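Local coordinates for protein GphF Dehydratase 1 (Archangium violaceum, PDB 6MBF) that probably dehydrates polyketide intermediates in gephyronic acid biosynthesis, and appears also to act in rearranging their olefin, at residues Arg165-Arg170 with His182-Glu188. Residues are numbered along the deposited sequence; the frame is centred on the assembly and turned at random. Where two conformers were deposited one is given.
Sequences RLRNIR and HVCLQGE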
loop_
_atom_site.group_PDB
_atom_site.type_symbol
_atom_site.label_atom_id
_atom_site.label_comp_id
_atom_site.label_asym_id
_atom_site.label_seq_id
_atom_site.Cartn_x
_atom_site.Cartn_y
_atom_site.Cartn_z
ATOM N N ARG A 165 6.115 10.895 -8.997
ATOM C CA ARG A 165 6.744 10.140 -7.921
ATOM C C ARG A 165 6.277 8.695 -7.868
ATOM O O ARG A 165 6.883 7.893 -7.145
ATOM C CB ARG A 165 6.459 10.791 -6.568
ATOM C CG ARG A 165 6.925 12.235 -6.450
ATOM C CD ARG A 165 6.468 12.811 -5.128
ATOM N NE ARG A 165 6.901 14.192 -4.967
ATOM C CZ ARG A 165 8.015 14.553 -4.342
ATOM N NH1 ARG A 165 8.805 13.631 -3.812
ATOM N NH2 ARG A 165 8.332 15.838 -4.239
ATOM N N LEU A 166 5.224 8.354 -8.613
ATOM C CA LEU A 166 4.593 7.042 -8.522
ATOM C C LEU A 166 4.620 6.322 -9.871
ATOM O O LEU A 166 3.609 5.767 -10.320
ATOM C CB LEU A 166 3.164 7.203 -7.993
ATOM C CG LEU A 166 3.104 7.845 -6.599
ATOM C CD1 LEU A 166 1.686 8.191 -6.200
ATOM C CD2 LEU A 166 3.747 6.917 -5.561
ATOM N N ARG A 167 5.788 6.331 -10.525
ATOM C CA ARG A 167 6.008 5.619 -11.786
ATOM C C ARG A 167 7.309 4.831 -11.648
ATOM O O ARG A 167 8.296 5.097 -12.339
ATOM C CB ARG A 167 6.051 6.601 -12.968
ATOM C CG ARG A 167 4.759 7.411 -13.105
ATOM C CD ARG A 167 4.882 8.518 -14.138
ATOM N NE ARG A 167 3.675 9.334 -14.110
ATOM C CZ ARG A 167 3.620 10.630 -14.409
ATOM N NH1 ARG A 167 4.713 11.284 -14.797
ATOM N NH2 ARG A 167 2.456 11.270 -14.321
ATOM N N ASN A 168 7.303 3.845 -10.751
ATOM C CA ASN A 168 8.533 3.221 -10.281
ATOM C C ASN A 168 8.752 1.811 -10.814
ATOM O O ASN A 168 9.696 1.136 -10.375
ATOM C CB ASN A 168 8.549 3.234 -8.754
ATOM C CG ASN A 168 8.548 4.653 -8.203
ATOM O OD1 ASN A 168 9.510 5.395 -8.401
ATOM N ND2 ASN A 168 7.464 5.042 -7.529
ATOM N N ILE A 169 7.930 1.361 -11.758
ATOM C CA ILE A 169 8.161 0.091 -12.450
ATOM C C ILE A 169 9.177 0.332 -13.556
ATOM O O ILE A 169 8.960 1.172 -14.438
ATOM C CB ILE A 169 6.861 -0.487 -13.030
ATOM C CG1 ILE A 169 5.716 -0.424 -12.018
ATOM C CG2 ILE A 169 7.069 -1.966 -13.467
ATOM C CD1 ILE A 169 4.372 -0.776 -12.632
ATOM N N ARG A 170 10.293 -0.392 -13.504
ATOM C CA ARG A 170 11.308 -0.268 -14.541
ATOM C C ARG A 170 11.056 -1.222 -15.698
ATOM O O ARG A 170 11.196 -0.833 -16.865
ATOM C CB ARG A 170 12.699 -0.513 -13.951
ATOM C CG ARG A 170 13.050 0.436 -12.821
ATOM C CD ARG A 170 12.641 1.859 -13.171
ATOM N NE ARG A 170 12.609 2.728 -12.001
ATOM C CZ ARG A 170 11.766 3.744 -11.859
ATOM N NH1 ARG A 170 11.803 4.486 -10.764
ATOM N NH2 ARG A 170 10.874 4.002 -12.808
ATOM N N HIS A 182 10.164 -5.375 -12.207
ATOM C CA HIS A 182 11.313 -4.820 -11.508
ATOM C C HIS A 182 10.937 -3.398 -11.111
ATOM O O HIS A 182 10.633 -2.578 -11.984
ATOM C CB HIS A 182 12.548 -4.847 -12.412
ATOM C CG HIS A 182 13.742 -4.152 -11.837
ATOM N ND1 HIS A 182 14.712 -3.568 -12.624
ATOM C CD2 HIS A 182 14.124 -3.946 -10.554
ATOM C CE1 HIS A 182 15.643 -3.038 -11.852
ATOM N NE2 HIS A 182 15.313 -3.259 -10.591
ATOM N N VAL A 183 10.902 -3.123 -9.803
ATOM C CA VAL A 183 10.539 -1.808 -9.293
ATOM C C VAL A 183 11.714 -1.257 -8.502
ATOM O O VAL A 183 12.395 -1.990 -7.773
ATOM C CB VAL A 183 9.246 -1.796 -8.432
ATOM C CG1 VAL A 183 8.146 -2.619 -9.054
ATOM C CG2 VAL A 183 9.497 -2.189 -7.008
ATOM N N CYS A 184 11.953 0.039 -8.658
ATOM C CA CYS A 184 13.099 0.677 -8.034
ATOM C C CYS A 184 12.734 2.107 -7.679
ATOM O O CYS A 184 12.226 2.852 -8.523
ATOM C CB CYS A 184 14.307 0.642 -8.971
ATOM S SG CYS A 184 15.841 1.154 -8.202
ATOM N N LEU A 185 12.975 2.479 -6.426
ATOM C CA LEU A 185 12.745 3.855 -6.019
ATOM C C LEU A 185 13.835 4.757 -6.569
ATOM O O LEU A 185 14.964 4.328 -6.816
ATOM C CB LEU A 185 12.704 3.972 -4.503
ATOM C CG LEU A 185 11.593 3.183 -3.809
ATOM C CD1 LEU A 185 11.739 3.317 -2.325
ATOM C CD2 LEU A 185 10.211 3.635 -4.272
ATOM N N GLN A 186 13.488 6.021 -6.779
ATOM C CA GLN A 186 14.466 7.015 -7.196
ATOM C C GLN A 186 14.149 8.326 -6.494
ATOM O O GLN A 186 13.199 8.426 -5.705
ATOM C CB GLN A 186 14.488 7.195 -8.724
ATOM C CG GLN A 186 14.980 5.989 -9.526
ATOM C CD GLN A 186 16.428 5.620 -9.224
ATOM O OE1 GLN A 186 17.227 6.466 -8.826
ATOM N NE2 GLN A 186 16.768 4.351 -9.421
ATOM N N GLY A 187 14.958 9.338 -6.788
ATOM C CA GLY A 187 14.728 10.670 -6.253
ATOM C C GLY A 187 14.613 10.695 -4.745
ATOM O O GLY A 187 15.316 9.970 -4.029
ATOM N N GLU A 188 13.694 11.533 -4.255
ATOM C CA GLU A 188 13.500 11.683 -2.818
ATOM C C GLU A 188 13.019 10.384 -2.191
ATOM O O GLU A 188 13.370 10.067 -1.050
ATOM C CB GLU A 188 12.493 12.798 -2.531
ATOM C CG GLU A 188 12.838 14.150 -3.143
ATOM C CD GLU A 188 11.871 15.247 -2.713
ATOM O OE1 GLU A 188 12.123 16.424 -3.048
ATOM O OE2 GLU A 188 10.865 14.933 -2.038
HETATM O O HOH W 1 10.636 6.628 -6.368
#
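With CG anti to the carbonyl carbon (chi1 -58°) and the chain extended from there to NE, R165 reaches E188, whose own chain is extended beyond CG; NH1 lies 3.0 Å from E188 OE2 in a salt bridge. The carboxylate oxygen sits near the guanidinium plane, yet NH1 meets OE2 from above the carboxylate plane, the two planes being 62° apart. E189 takes a second salt bridge from the same NH1, so a leucine in place of R165 would probably leave two neighbouring carboxylates without their cationic mate. In the conformer given, one of two deposited, R170 bends at chi2 (-44°); there NH1 makes a weak bond to C184 O at 2.8 Å and NH2 bonds R167 O. I169-R170 and H182-C184 belong to the antiparallel hairpin of strands 169-175 and 178-184, in a hotdog-family dehydratase domain; the R165-E188 contact lies outside these strands. I169 and V183 form a non-hydrogen-bonded pair, flanked by R170 N to H182 O at 2.7 Å and C184 N to N168 O at 3.0 Å; their side chains share the sheet face covered by helix 200-214. Beyond the last rung, a water donates to N168 OD1 at 2.6 Å and accepts from Q186 N at 2.9 Å, bridging the diverging chains. N168 ND2 donates to R165 O at 2.9 Å, which fixes the rotation of the buried amide.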